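PDB 5GMT: alginate lyase from Aplysia kurodai, which probably cleaves alginate as a polysaccharide lyase of family 14, with a specificity directed at polymannuronate. Local coordinates for residues G43-S48 and V71-G76; R60-K65 and D260-F265; Y100-G105 and M187-H192. All coordinates share one frame; numbering follows the deposited sequence. Where two conformers were deposited one is given.

Interaction 1 (G43-S48 and V71-G76); sequences GDDSIS and VHDHRG
Asp45 and His74 meet where a short 3-10 turn, residues 44-46, packs against the irregular loop 71-76 at one margin of the beta-sandwich of this concanavalin-clan lyase. The carboxylate of Asp45 takes the backbone N-H of His74: His74 N lies 2.8 Å from Asp45 OD1, nearly straight at 166° at the hydrogen, but reaches the oxygen from above the carboxylate plane. The same OD1 lies over one face of the His74 imidazole, offset toward its rim, with carboxylate and ring planes only 18° apart. That placement follows from chi1 of Asp45 (67°), which sets CG between the backbone N and the carbonyl carbon and turns the acid toward the loop. His74 CD2 comes to 3.3 Å from Asp45 O, which lies at the ring edge, while His74 ND1 is hydrogen-bonded to Glu64 OE2. Both carboxylate oxygens are hydrated: one water joins Asp45 OD1 to Asp73 OD1 and probably eases the approach of two like charges, and another donates to Asp45 OD2 and Gly76 O while accepting from Arg75 N. Deeper in, Ser46 is buried and its hydroxyl is held from two directions, by Phe62 O of the neighbouring strand and by the Gly76 amide. Beside it Gly43 CA makes a CH...O contact with Gly76 O, and the bond from Gly76 N to Ser46 OG measures 3.2 Å.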
# COMPACT_ATOMS: atom_id res chain seq x y z
N GLY A 43 11.31 8.94 7.09
CA GLY A 43 11.64 7.72 7.81
C GLY A 43 13.03 7.16 7.58
O GLY A 43 13.24 5.96 7.75
N ASP A 44 13.98 8.02 7.21
CA ASP A 44 15.39 7.63 7.00
C ASP A 44 15.91 6.72 8.10
O ASP A 44 16.58 5.71 7.84
CB ASP A 44 16.28 8.88 6.91
CG ASP A 44 17.76 8.54 6.71
OD1 ASP A 44 18.41 8.00 7.63
OD2 ASP A 44 18.28 8.85 5.61
N ASP A 45 15.63 7.10 9.35
CA ASP A 45 16.18 6.37 10.50
C ASP A 45 15.67 4.92 10.62
O ASP A 45 16.27 4.11 11.33
CB ASP A 45 15.91 7.16 11.80
CG ASP A 45 14.42 7.25 12.17
OD1 ASP A 45 14.11 7.77 13.27
OD2 ASP A 45 13.57 6.79 11.39
N SER A 46 14.58 4.59 9.92
CA SER A 46 14.05 3.23 9.91
C SER A 46 14.49 2.41 8.70
O SER A 46 14.21 1.21 8.63
CB SER A 46 12.51 3.26 9.94
OG SER A 46 12.05 3.41 11.27
N ILE A 47 15.18 3.04 7.76
CA ILE A 47 15.48 2.38 6.49
C ILE A 47 16.88 1.78 6.47
O ILE A 47 17.87 2.45 6.80
CB ILE A 47 15.32 3.36 5.31
CG1 ILE A 47 13.84 3.75 5.18
CG2 ILE A 47 15.85 2.73 4.00
CD1 ILE A 47 13.54 4.75 4.07
N SER A 48 16.95 0.51 6.09
CA SER A 48 18.23 -0.15 5.88
C SER A 48 18.05 -1.26 4.86
O SER A 48 17.02 -1.33 4.16
CB SER A 48 18.78 -0.70 7.20
OG SER A 48 20.13 -1.11 7.04
N VAL A 71 5.06 8.91 16.82
CA VAL A 71 6.37 8.84 17.48
C VAL A 71 7.46 9.42 16.58
O VAL A 71 7.51 9.12 15.39
CB VAL A 71 6.70 7.39 17.87
CG1 VAL A 71 8.11 7.29 18.42
CG2 VAL A 71 5.67 6.88 18.88
N HIS A 72 8.34 10.25 17.14
CA HIS A 72 9.31 11.01 16.34
C HIS A 72 10.34 10.10 15.64
O HIS A 72 10.78 10.40 14.53
CB HIS A 72 10.02 12.04 17.23
CG HIS A 72 10.89 13.02 16.49
ND1 HIS A 72 12.17 12.72 16.08
CD2 HIS A 72 10.67 14.31 16.14
CE1 HIS A 72 12.69 13.78 15.49
NE2 HIS A 72 11.80 14.76 15.51
N ASP A 73 10.69 8.99 16.29
CA ASP A 73 11.84 8.18 15.85
C ASP A 73 11.50 6.73 15.56
O ASP A 73 10.68 6.13 16.26
CB ASP A 73 12.95 8.22 16.92
CG ASP A 73 13.38 9.62 17.25
OD1 ASP A 73 13.73 10.37 16.31
OD2 ASP A 73 13.31 9.99 18.44
N HIS A 74 12.16 6.18 14.54
CA HIS A 74 12.10 4.76 14.18
C HIS A 74 10.68 4.22 14.15
O HIS A 74 10.40 3.19 14.77
CB HIS A 74 12.94 3.92 15.15
CG HIS A 74 14.33 4.45 15.35
ND1 HIS A 74 14.77 4.95 16.55
CD2 HIS A 74 15.37 4.56 14.49
CE1 HIS A 74 16.02 5.36 16.43
NE2 HIS A 74 16.41 5.13 15.19
N ARG A 75 9.79 4.90 13.43
CA ARG A 75 8.39 4.49 13.40
C ARG A 75 7.97 3.88 12.07
O ARG A 75 6.81 3.51 11.89
CB ARG A 75 7.47 5.68 13.73
CG ARG A 75 7.41 6.70 12.59
CD ARG A 75 6.40 7.81 12.87
NE ARG A 75 6.34 8.79 11.80
CZ ARG A 75 7.27 9.71 11.58
NH1 ARG A 75 8.35 9.75 12.34
NH2 ARG A 75 7.13 10.57 10.58
N GLY A 76 8.92 3.75 11.13
CA GLY A 76 8.62 3.22 9.82
C GLY A 76 9.06 4.18 8.73
O GLY A 76 9.92 5.03 8.97
O HOH W 1 10.99 6.52 11.17
O HOH W 2 16.01 9.03 14.98

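Interaction 2 (R60-K65 and D260-F265); sequences RIFYEK and DCYSYF
Ile61 and Ser263, and Tyr63 and Cys261, are the hydrogen-bonded pairs of strands 60-63 and 261-265. Ile61 N lies 2.8 Å from Ser263 O, and Tyr63 N 2.9 Å from Cys261 O; each pair has its return bond. Just past the strand end, Lys65 N donates almost linearly to Asp260 OD1 at 2.8 Å, meeting it from above the carboxylate plane. An axis angle of 161° confirms antiparallel neighbours, here in one sheet of the beta-sandwich expected of the concanavalin clan.

Ring and guanidinium packing occupies the face bearing Arg60, Phe62, Tyr262 and Tyr264. Arg60 CG sits over the Tyr264 ring, 3.8 Å from its centroid, in a CH-pi contact. The chain then bends at chi3 (78°), carrying the guanidinium alongside Tyr262, whose CE2 lies over the centre of one guanidinium face with the planes 52° apart. A water bridges Arg60 NH1 to Tyr264 OH, which also bonds Glu102. Shortening Arg60 to an alanine would probably open a gap between the two tyrosine rings and cost this water one partner. Phe62 CD1 approaches Tyr262 CE2 at 3.4 Å, over the tyrosine face, the two rings meeting obliquely.

Side-chain polar bonding marks the face bearing Ile61, Tyr63, Cys261 and Ser263. Tyr63 OH and Ser263 OG share a 2.7 Å hydrogen bond at the ring's edge, and Thr246 OG1 also hydrogen-bonds Tyr63 OH.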
# COMPACT_ATOMS: atom_id res chain seq x y z
N ARG A 60 14.77 -2.98 4.14
CA ARG A 60 14.34 -3.35 5.48
C ARG A 60 13.86 -2.14 6.24
O ARG A 60 14.53 -1.11 6.27
CB ARG A 60 15.46 -4.04 6.28
CG ARG A 60 14.96 -4.70 7.57
CD ARG A 60 16.11 -5.16 8.48
NE ARG A 60 16.69 -4.04 9.22
CZ ARG A 60 17.67 -4.14 10.12
NH1 ARG A 60 18.21 -5.32 10.40
NH2 ARG A 60 18.10 -3.05 10.74
N ILE A 61 12.69 -2.27 6.85
CA ILE A 61 12.11 -1.21 7.66
C ILE A 61 12.04 -1.67 9.11
O ILE A 61 11.50 -2.74 9.41
CB ILE A 61 10.68 -0.83 7.18
CG1 ILE A 61 10.66 -0.55 5.67
CG2 ILE A 61 10.15 0.34 8.01
CD1 ILE A 61 11.56 0.61 5.24
N PHE A 62 12.56 -0.83 10.01
CA PHE A 62 12.57 -1.11 11.43
C PHE A 62 11.48 -0.30 12.14
O PHE A 62 11.38 0.90 11.95
CB PHE A 62 13.95 -0.77 11.99
CG PHE A 62 14.01 -0.74 13.49
CD1 PHE A 62 13.65 -1.85 14.23
CD2 PHE A 62 14.44 0.40 14.15
CE1 PHE A 62 13.72 -1.84 15.61
CE2 PHE A 62 14.51 0.42 15.53
CZ PHE A 62 14.15 -0.70 16.26
N TYR A 63 10.66 -0.99 12.94
CA TYR A 63 9.69 -0.34 13.81
C TYR A 63 10.09 -0.59 15.25
O TYR A 63 10.02 -1.72 15.74
CB TYR A 63 8.26 -0.84 13.58
CG TYR A 63 7.88 -1.18 12.16
CD1 TYR A 63 7.10 -0.32 11.39
CD2 TYR A 63 8.27 -2.39 11.59
CE1 TYR A 63 6.75 -0.65 10.09
CE2 TYR A 63 7.94 -2.73 10.31
CZ TYR A 63 7.17 -1.85 9.56
OH TYR A 63 6.83 -2.20 8.28
N GLU A 64 10.50 0.47 15.92
CA GLU A 64 10.91 0.36 17.31
C GLU A 64 9.72 0.00 18.19
O GLU A 64 8.61 0.45 17.94
CB GLU A 64 11.52 1.67 17.75
CG GLU A 64 12.22 1.63 19.06
CD GLU A 64 13.37 2.61 19.08
OE1 GLU A 64 14.50 2.18 19.43
OE2 GLU A 64 13.14 3.79 18.73
N LYS A 65 9.97 -0.81 19.22
CA LYS A 65 8.96 -1.10 20.23
C LYS A 65 8.36 0.21 20.72
O LYS A 65 9.09 1.16 21.01
CB LYS A 65 9.57 -1.89 21.38
CG LYS A 65 8.58 -2.31 22.46
CD LYS A 65 9.23 -3.28 23.44
CE LYS A 65 8.21 -3.73 24.50
NZ LYS A 65 8.77 -4.82 25.36
N ASP A 260 10.11 -4.59 19.16
CA ASP A 260 11.09 -4.24 18.15
C ASP A 260 10.89 -5.23 17.01
O ASP A 260 11.01 -6.44 17.20
CB ASP A 260 12.52 -4.31 18.70
CG ASP A 260 12.79 -3.25 19.76
OD1 ASP A 260 12.47 -2.07 19.52
OD2 ASP A 260 13.30 -3.60 20.85
N CYS A 261 10.57 -4.73 15.81
CA CYS A 261 10.26 -5.65 14.72
C CYS A 261 10.66 -5.05 13.38
O CYS A 261 11.00 -3.86 13.28
CB CYS A 261 8.77 -6.00 14.73
SG CYS A 261 7.68 -4.55 14.62
N TYR A 262 10.64 -5.90 12.35
CA TYR A 262 11.21 -5.54 11.06
C TYR A 262 10.39 -6.10 9.91
O TYR A 262 9.91 -7.24 9.94
CB TYR A 262 12.64 -6.07 10.92
CG TYR A 262 13.58 -5.75 12.05
CD1 TYR A 262 13.54 -6.48 13.23
CD2 TYR A 262 14.53 -4.75 11.93
CE1 TYR A 262 14.41 -6.20 14.26
CE2 TYR A 262 15.41 -4.46 12.95
CZ TYR A 262 15.34 -5.19 14.12
OH TYR A 262 16.21 -4.93 15.15
N SER A 263 10.27 -5.30 8.86
CA SER A 263 9.73 -5.81 7.62
C SER A 263 10.80 -5.75 6.55
O SER A 263 11.71 -4.92 6.61
CB SER A 263 8.47 -5.04 7.20
OG SER A 263 8.72 -3.66 7.05
N TYR A 264 10.69 -6.64 5.57
CA TYR A 264 11.63 -6.73 4.46
C TYR A 264 10.86 -6.75 3.16
O TYR A 264 9.90 -7.50 3.04
CB TYR A 264 12.47 -8.00 4.55
CG TYR A 264 13.26 -8.16 5.83
CD1 TYR A 264 12.62 -8.42 7.04
CD2 TYR A 264 14.65 -8.09 5.82
CE1 TYR A 264 13.35 -8.58 8.22
CE2 TYR A 264 15.39 -8.26 6.99
CZ TYR A 264 14.73 -8.50 8.18
OH TYR A 264 15.45 -8.67 9.33
N PHE A 265 11.28 -5.96 2.18
CA PHE A 265 10.57 -5.92 0.91
C PHE A 265 11.53 -6.22 -0.23
O PHE A 265 12.64 -5.71 -0.26
CB PHE A 265 9.92 -4.54 0.67
CG PHE A 265 8.91 -4.15 1.70
CD1 PHE A 265 9.30 -3.55 2.89
CD2 PHE A 265 7.55 -4.32 1.45
CE1 PHE A 265 8.36 -3.17 3.83
CE2 PHE A 265 6.61 -3.95 2.40
CZ PHE A 265 7.01 -3.36 3.59
O HOH W 3 18.09 -7.99 9.09

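Interaction 3 (Y100-G105 and M187-H192); sequences YFENFG and MNNKWH
Asn188 and Asn189 meet Phe104 and Phe101 from the corner of a type II beta turn, Met187 to Lys190, packed against the end of strand 92-102 in one of the sandwich's two antiparallel sheets. At its start, Met187 N donates to His192 NE2, tying the turn to the imidazole. Next, Asn188 extends its amide (chi1 -172°) toward the Phe104 backbone; Phe104 N reaches Asn188 OD1 at 3.0 Å, well above the amide plane. Asn188 ND2 shares a water with Asn103 OD1, while Asn103 ND2 bonds Asp260 O. Asn189 N gives Phe101 O a short bond of 2.7 Å, although the angle at hydrogen is only 135°; Asn189 OD1 accepts a weak bond from Asn103 N and a sound one from a water that also meets Tyr100 OH. Lys190 N lies over one face of the Tyr100 ring, and Lys190 O takes a weak bond from Phe101 N.

Trp191 forms an antiparallel non-hydrogen-bonded pair with Tyr100. The tyrosine edge is directed at the indole face in a T-shaped contact, planes 72° apart, and Tyr100 CB makes a CH-pi contact 3.6 Å from the six-membered ring's centroid. Finally, His192 ND1 bonds Val99 O, and the ring presents its face to the Phe101 edge in an offset T-shaped pair, with Phe101 CD1 3.5 Å from His192 CE1.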
# COMPACT_ATOMS: atom_id res chain seq x y z
N TYR A 100 8.33 -9.77 4.09
CA TYR A 100 8.58 -10.63 5.25
C TYR A 100 8.27 -9.87 6.54
O TYR A 100 8.73 -8.74 6.72
CB TYR A 100 10.05 -11.09 5.26
CG TYR A 100 10.38 -12.16 6.28
CD1 TYR A 100 10.62 -11.84 7.61
CD2 TYR A 100 10.48 -13.49 5.89
CE1 TYR A 100 10.93 -12.83 8.54
CE2 TYR A 100 10.79 -14.49 6.82
CZ TYR A 100 11.02 -14.15 8.13
OH TYR A 100 11.33 -15.15 9.04
N PHE A 101 7.51 -10.48 7.45
CA PHE A 101 7.26 -9.89 8.77
C PHE A 101 8.11 -10.58 9.82
O PHE A 101 7.98 -11.78 10.03
CB PHE A 101 5.78 -9.99 9.17
CG PHE A 101 4.85 -9.26 8.25
CD1 PHE A 101 4.31 -9.90 7.14
CD2 PHE A 101 4.51 -7.94 8.49
CE1 PHE A 101 3.45 -9.23 6.28
CE2 PHE A 101 3.64 -7.27 7.63
CZ PHE A 101 3.11 -7.92 6.53
N GLU A 102 8.97 -9.82 10.48
CA GLU A 102 9.83 -10.41 11.51
C GLU A 102 9.48 -9.90 12.90
O GLU A 102 9.58 -8.69 13.17
CB GLU A 102 11.30 -10.12 11.19
CG GLU A 102 12.26 -10.68 12.23
CD GLU A 102 13.68 -10.26 11.95
OE1 GLU A 102 14.13 -10.46 10.80
OE2 GLU A 102 14.34 -9.73 12.87
N ASN A 103 9.07 -10.82 13.77
CA ASN A 103 8.72 -10.54 15.17
C ASN A 103 7.44 -9.70 15.33
O ASN A 103 7.37 -8.82 16.19
CB ASN A 103 9.88 -9.85 15.88
CG ASN A 103 9.87 -10.09 17.38
OD1 ASN A 103 9.41 -11.14 17.83
ND2 ASN A 103 10.34 -9.12 18.15
N PHE A 104 6.44 -10.00 14.50
CA PHE A 104 5.11 -9.40 14.63
C PHE A 104 4.20 -10.33 15.44
O PHE A 104 4.06 -11.50 15.07
CB PHE A 104 4.50 -9.14 13.25
CG PHE A 104 5.08 -7.94 12.53
CD1 PHE A 104 6.40 -7.93 12.12
CD2 PHE A 104 4.28 -6.84 12.24
CE1 PHE A 104 6.92 -6.84 11.44
CE2 PHE A 104 4.80 -5.73 11.57
CZ PHE A 104 6.12 -5.74 11.17
N GLY A 105 3.57 -9.84 16.50
CA GLY A 105 3.69 -8.46 16.94
C GLY A 105 2.85 -7.47 16.14
O GLY A 105 3.26 -6.33 15.97
N MET A 187 1.15 -13.58 8.22
CA MET A 187 1.71 -14.49 9.22
C MET A 187 3.09 -14.05 9.66
O MET A 187 3.93 -13.70 8.83
CB MET A 187 1.78 -15.91 8.66
CG MET A 187 0.45 -16.43 8.16
SD MET A 187 0.55 -18.15 7.64
CE MET A 187 0.81 -18.96 9.22
N ASN A 188 3.32 -14.07 10.96
CA ASN A 188 4.64 -13.78 11.51
C ASN A 188 5.72 -14.71 10.96
O ASN A 188 5.46 -15.89 10.70
CB ASN A 188 4.60 -13.88 13.04
CG ASN A 188 5.87 -13.40 13.69
OD1 ASN A 188 6.64 -12.64 13.11
ND2 ASN A 188 6.10 -13.83 14.93
N ASN A 189 6.91 -14.16 10.75
CA ASN A 189 8.11 -14.91 10.36
C ASN A 189 7.97 -15.67 9.06
O ASN A 189 8.51 -16.77 8.90
CB ASN A 189 8.51 -15.86 11.50
CG ASN A 189 8.85 -15.11 12.79
OD1 ASN A 189 9.47 -14.04 12.75
ND2 ASN A 189 8.40 -15.64 13.92
N LYS A 190 7.26 -15.07 8.10
CA LYS A 190 7.10 -15.66 6.78
C LYS A 190 7.18 -14.60 5.69
O LYS A 190 6.83 -13.45 5.92
CB LYS A 190 5.75 -16.37 6.68
CG LYS A 190 5.70 -17.74 7.33
CD LYS A 190 4.40 -18.43 6.95
CE LYS A 190 4.40 -19.90 7.33
NZ LYS A 190 5.42 -20.66 6.57
N TRP A 191 7.62 -15.02 4.51
CA TRP A 191 7.49 -14.21 3.31
C TRP A 191 6.05 -14.28 2.82
O TRP A 191 5.40 -15.33 2.95
CB TRP A 191 8.42 -14.70 2.20
CG TRP A 191 9.84 -14.25 2.33
CD1 TRP A 191 10.92 -15.01 2.69
CD2 TRP A 191 10.34 -12.93 2.08
NE1 TRP A 191 12.06 -14.24 2.68
CE2 TRP A 191 11.73 -12.95 2.32
CE3 TRP A 191 9.73 -11.72 1.69
CZ2 TRP A 191 12.53 -11.82 2.17
CZ3 TRP A 191 10.53 -10.60 1.55
CH2 TRP A 191 11.91 -10.65 1.79
N HIS A 192 5.58 -13.18 2.25
CA HIS A 192 4.27 -13.14 1.59
C HIS A 192 4.43 -12.54 0.22
O HIS A 192 5.12 -11.52 0.07
CB HIS A 192 3.26 -12.31 2.39
CG HIS A 192 3.09 -12.77 3.80
ND1 HIS A 192 4.08 -12.63 4.75
CD2 HIS A 192 2.05 -13.36 4.42
CE1 HIS A 192 3.66 -13.13 5.89
NE2 HIS A 192 2.43 -13.58 5.73
O HOH W 4 11.87 -14.33 11.42
O HOH W 5 8.51 -13.60 16.70

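Overall arrangement
From the N terminus, 43-48 comes first and leads into strand 47-50, followed by strand 58-63; interaction 1 closes a short loop when 71-76 returns to it, joining the loop that enters strand 76-81 of the second sheet to the start of strand 47-50. Interaction 2 begins inside that loop, at 60-65, and closes only at 260-265, so the two cross. Interaction 3 is nested within the long loop of interaction 2. Spatially, interaction 2 is the middle member: Ser46 OG lies 2.7 Å from Phe62 O on one flank, and Tyr262 O lies 2.8 Å from Glu102 N on the other. Interactions 1 and 3, centres about 19 Å apart, do not touch. Together they follow one sheet through strands 47-50, 58-63, 261-272, 92-102 and 191-199.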